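Local atomic coordinates of 16S rRNA (adenine(1408)-N(1))-methyltransferase (Escherichia coli, PDB entry 3MTE), a protein that methylates N1 of adenine 1408 in the 16S rRNA of assembled 30S subunits, using S-adenosylmethionine, and thereby confers resistance to aminoglycosides such as kanamycin and apramycin. Residues K133-F138 / S216-K221. Residues are numbered along the deposited sequence; the frame is centred on the assembly and turned at random.
Sequences KKEAHF and SGHVSK
The ring of F138 lies across the backbone of G217, and following it outward from CB shows how. With chi1 at 79°, CG sits between the backbone N and the carbonyl carbon, which lays the ring over the neighbouring strand. CG already stands 4.1 Å from G217 N; CD2 comes closer, meeting G217 C at 3.3 Å and also G217 O. CE2 reaches H218 N at 3.4 Å, CZ lies over G217 N, and CE1 is nearest to S216 CA. One face therefore rests on the S216-G217 peptide, with G217 N 3.4 Å above the plane. With no side chain at G217, nothing stands between its backbone and the ring. Outside the pair, F180 meets F138 edge-to-face.

Beneath the ring, F138 and G217 form an antiparallel hydrogen-bonded pair. F138 N to G217 O is nearly straight (165°), although the donor stands above the carbonyl plane, and G217 N returns a bond to F138 O. Next along, H137 and H218 make the non-hydrogen-bonded pair, both side chains on the side of the sheet away from F138. The H137 edge, led by CD2, points at the H218 face in a T-shaped stack, planes at 82°. H218 ND1 is hydrogen-bonded to D183 OD2, while its CD2 edge comes 3.1 Å from E135 O. V219 N then donates to A136 O at 2.7 Å, and E135 N, at the type II turn K133-A136, reaches V219 O in a more bent bond. E135 OE1, which makes a salt bridge with R181, lies against H218 CB at 3.5 Å.

This is the 5-7 step of the 3-2-1-4-5-7-6 order, in which antiparallel strand 212-219 is inserted between 136-142 and 180-188, as in the Rossmann-like class I methyltransferase fold.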
ATOM      1  N   LYS A 133       8.511 -10.658   3.807  1.00 25.39           N
ATOM      2  CA  LYS A 133       9.505 -11.714   3.897  1.00 27.99           C
ATOM      3  C   LYS A 133      10.801 -11.206   3.291  1.00 35.09           C
ATOM      4  O   LYS A 133      10.802 -10.240   2.522  1.00 28.64           O
ATOM      5  CB  LYS A 133       9.019 -12.974   3.182  1.00 29.78           C
ATOM      6  CG  LYS A 133       7.735 -13.536   3.784  1.00 34.82           C
ATOM      7  CD  LYS A 133       7.445 -14.958   3.329  1.00 39.06           C
ATOM      8  CE  LYS A 133       6.863 -14.990   1.940  1.00 35.17           C
ATOM      9  NZ  LYS A 133       6.717 -16.395   1.441  1.00 32.71           N
ATOM     10  N   LYS A 134      11.901 -11.852   3.654  1.00 33.20           N
ATOM     11  CA  LYS A 134      13.208 -11.504   3.118  1.00 37.01           C
ATOM     12  C   LYS A 134      13.141 -11.401   1.598  1.00 35.66           C
ATOM     13  O   LYS A 134      12.643 -12.310   0.925  1.00 32.25           O
ATOM     14  CB  LYS A 134      14.224 -12.569   3.525  1.00 42.18           C
ATOM     15  CG  LYS A 134      15.656 -12.257   3.147  1.00 44.61           C
ATOM     16  CD  LYS A 134      16.586 -13.363   3.637  0.86 49.24           C
ATOM     17  CE  LYS A 134      18.042 -13.020   3.377  0.94 52.41           C
ATOM     18  NZ  LYS A 134      18.956 -13.997   4.037  0.75 56.23           N
ATOM     19  N   GLU A 135      13.628 -10.281   1.072  1.00 35.06           N
ATOM     20  CA  GLU A 135      13.681 -10.028  -0.371  1.00 30.64           C
ATOM     21  C   GLU A 135      12.325  -9.853  -1.061  1.00 30.44           C
ATOM     22  O   GLU A 135      12.234  -9.960  -2.289  1.00 31.87           O
ATOM     23  CB  GLU A 135      14.515 -11.094  -1.092  1.00 36.67           C
ATOM     24  CG  GLU A 135      16.011 -10.996  -0.809  1.00 43.32           C
ATOM     25  CD  GLU A 135      16.605  -9.659  -1.246  1.00 48.78           C
ATOM     26  OE1 GLU A 135      16.294  -9.196  -2.371  1.00 42.82           O
ATOM     27  OE2 GLU A 135      17.390  -9.077  -0.465  1.00 50.79           O
ATOM     28  N   ALA A 136      11.284  -9.559  -0.286  1.00 27.42           N
ATOM     29  CA  ALA A 136       9.988  -9.214  -0.869  1.00 23.77           C
ATOM     30  C   ALA A 136      10.133  -8.016  -1.789  1.00 25.81           C
ATOM     31  O   ALA A 136      10.948  -7.119  -1.543  1.00 26.59           O
ATOM     32  CB  ALA A 136       8.969  -8.899   0.217  1.00 20.76           C
ATOM     33  N   HIS A 137       9.331  -7.982  -2.846  1.00 22.42           N
ATOM     34  CA  HIS A 137       9.282  -6.800  -3.705  1.00 19.88           C
ATOM     35  C   HIS A 137       8.543  -5.659  -3.002  1.00 20.23           C
ATOM     36  O   HIS A 137       7.614  -5.894  -2.232  1.00 21.70           O
ATOM     37  CB  HIS A 137       8.602  -7.140  -5.029  1.00 23.02           C
ATOM     38  CG  HIS A 137       8.637  -6.022  -6.023  1.00 27.81           C
ATOM     39  ND1 HIS A 137       7.576  -5.164  -6.216  1.00 32.50           N
ATOM     40  CD2 HIS A 137       9.613  -5.612  -6.872  1.00 30.40           C
ATOM     41  CE1 HIS A 137       7.895  -4.272  -7.140  1.00 34.05           C
ATOM     42  NE2 HIS A 137       9.124  -4.523  -7.555  1.00 31.22           N
ATOM     43  N   PHE A 138       8.947  -4.419  -3.259  1.00 19.65           N
ATOM     44  CA  PHE A 138       8.150  -3.277  -2.804  1.00 18.34           C
ATOM     45  C   PHE A 138       8.048  -2.233  -3.893  1.00 17.12           C
ATOM     46  O   PHE A 138       8.926  -2.130  -4.752  1.00 17.95           O
ATOM     47  CB  PHE A 138       8.707  -2.646  -1.515  1.00 17.32           C
ATOM     48  CG  PHE A 138       9.889  -1.730  -1.737  1.00 15.36           C
ATOM     49  CD1 PHE A 138       9.702  -0.359  -1.932  1.00 18.66           C
ATOM     50  CD2 PHE A 138      11.179  -2.230  -1.730  1.00 18.20           C
ATOM     51  CE1 PHE A 138      10.804   0.487  -2.137  1.00 19.27           C
ATOM     52  CE2 PHE A 138      12.281  -1.390  -1.920  1.00 16.26           C
ATOM     53  CZ  PHE A 138      12.091  -0.039  -2.130  1.00 16.94           C
ATOM     54  N   SER A 216      10.956   1.576  -6.353  1.00 18.34           N
ATOM     55  CA  SER A 216      10.733   0.147  -6.172  1.00 21.13           C
ATOM     56  C   SER A 216      12.030  -0.589  -5.875  1.00 20.22           C
ATOM     57  O   SER A 216      13.127  -0.093  -6.134  1.00 21.92           O
ATOM     58  CB  SER A 216      10.056  -0.455  -7.409  1.00 22.32           C
ATOM     59  OG  SER A 216      10.907  -0.379  -8.536  1.00 25.10           O
ATOM     60  N   GLY A 217      11.909  -1.785  -5.324  1.00 20.67           N
ATOM     61  CA  GLY A 217      13.088  -2.588  -5.080  1.00 20.66           C
ATOM     62  C   GLY A 217      12.691  -3.785  -4.253  1.00 21.32           C
ATOM     63  O   GLY A 217      11.581  -4.306  -4.397  1.00 20.25           O
ATOM     64  N   HIS A 218      13.590  -4.219  -3.382  1.00 21.25           N
ATOM     65  CA  HIS A 218      13.295  -5.370  -2.539  1.00 21.49           C
ATOM     66  C   HIS A 218      13.570  -5.076  -1.081  1.00 28.47           C
ATOM     67  O   HIS A 218      14.389  -4.225  -0.751  1.00 23.80           O
ATOM     68  CB  HIS A 218      14.099  -6.585  -3.005  1.00 23.49           C
ATOM     69  CG  HIS A 218      13.667  -7.092  -4.343  1.00 34.74           C
ATOM     70  ND1 HIS A 218      14.134  -6.558  -5.526  1.00 37.13           N
ATOM     71  CD2 HIS A 218      12.774  -8.050  -4.687  1.00 36.98           C
ATOM     72  CE1 HIS A 218      13.563  -7.184  -6.541  1.00 42.25           C
ATOM     73  NE2 HIS A 218      12.733  -8.092  -6.058  1.00 42.99           N
ATOM     74  N   VAL A 219      12.883  -5.797  -0.207  1.00 25.95           N
ATOM     75  CA  VAL A 219      13.031  -5.585   1.218  1.00 28.79           C
ATOM     76  C   VAL A 219      14.323  -6.275   1.652  1.00 35.40           C
ATOM     77  O   VAL A 219      14.510  -7.468   1.419  1.00 36.30           O
ATOM     78  CB  VAL A 219      11.808  -6.129   1.996  1.00 26.44           C
ATOM     79  CG1 VAL A 219      12.058  -6.062   3.492  1.00 32.37           C
ATOM     80  CG2 VAL A 219      10.542  -5.341   1.623  1.00 21.21           C
ATOM     81  N   SER A 220      15.224  -5.509   2.257  1.00 32.24           N
ATOM     82  CA  SER A 220      16.551  -6.018   2.574  1.00 41.67           C
ATOM     83  C   SER A 220      16.733  -6.251   4.067  1.00 47.45           C
ATOM     84  O   SER A 220      17.698  -6.883   4.487  1.00 59.48           O
ATOM     85  CB  SER A 220      17.617  -5.040   2.081  1.00 42.48           C
ATOM     86  OG  SER A 220      17.429  -3.757   2.664  1.00 39.31           O
ATOM     87  N   LYS A 221      15.805  -5.735   4.862  1.00 46.46           N
ATOM     88  CA  LYS A 221      15.938  -5.757   6.315  1.00 53.24           C
ATOM     89  C   LYS A 221      16.216  -7.152   6.878  1.00 60.23           C
ATOM     90  O   LYS A 221      16.801  -7.285   7.957  1.00 61.50           O
ATOM     91  CB  LYS A 221      14.691  -5.162   6.975  1.00 50.41           C
ATOM     92  CG  LYS A 221      14.829  -4.950   8.471  1.00 53.19           C
ATOM     93  CD  LYS A 221      13.589  -4.317   9.078  1.00 52.38           C
ATOM     94  CE  LYS A 221      13.747  -4.214  10.588  1.00 57.47           C
ATOM     95  NZ  LYS A 221      12.482  -3.851  11.272  1.00 57.20           N
TER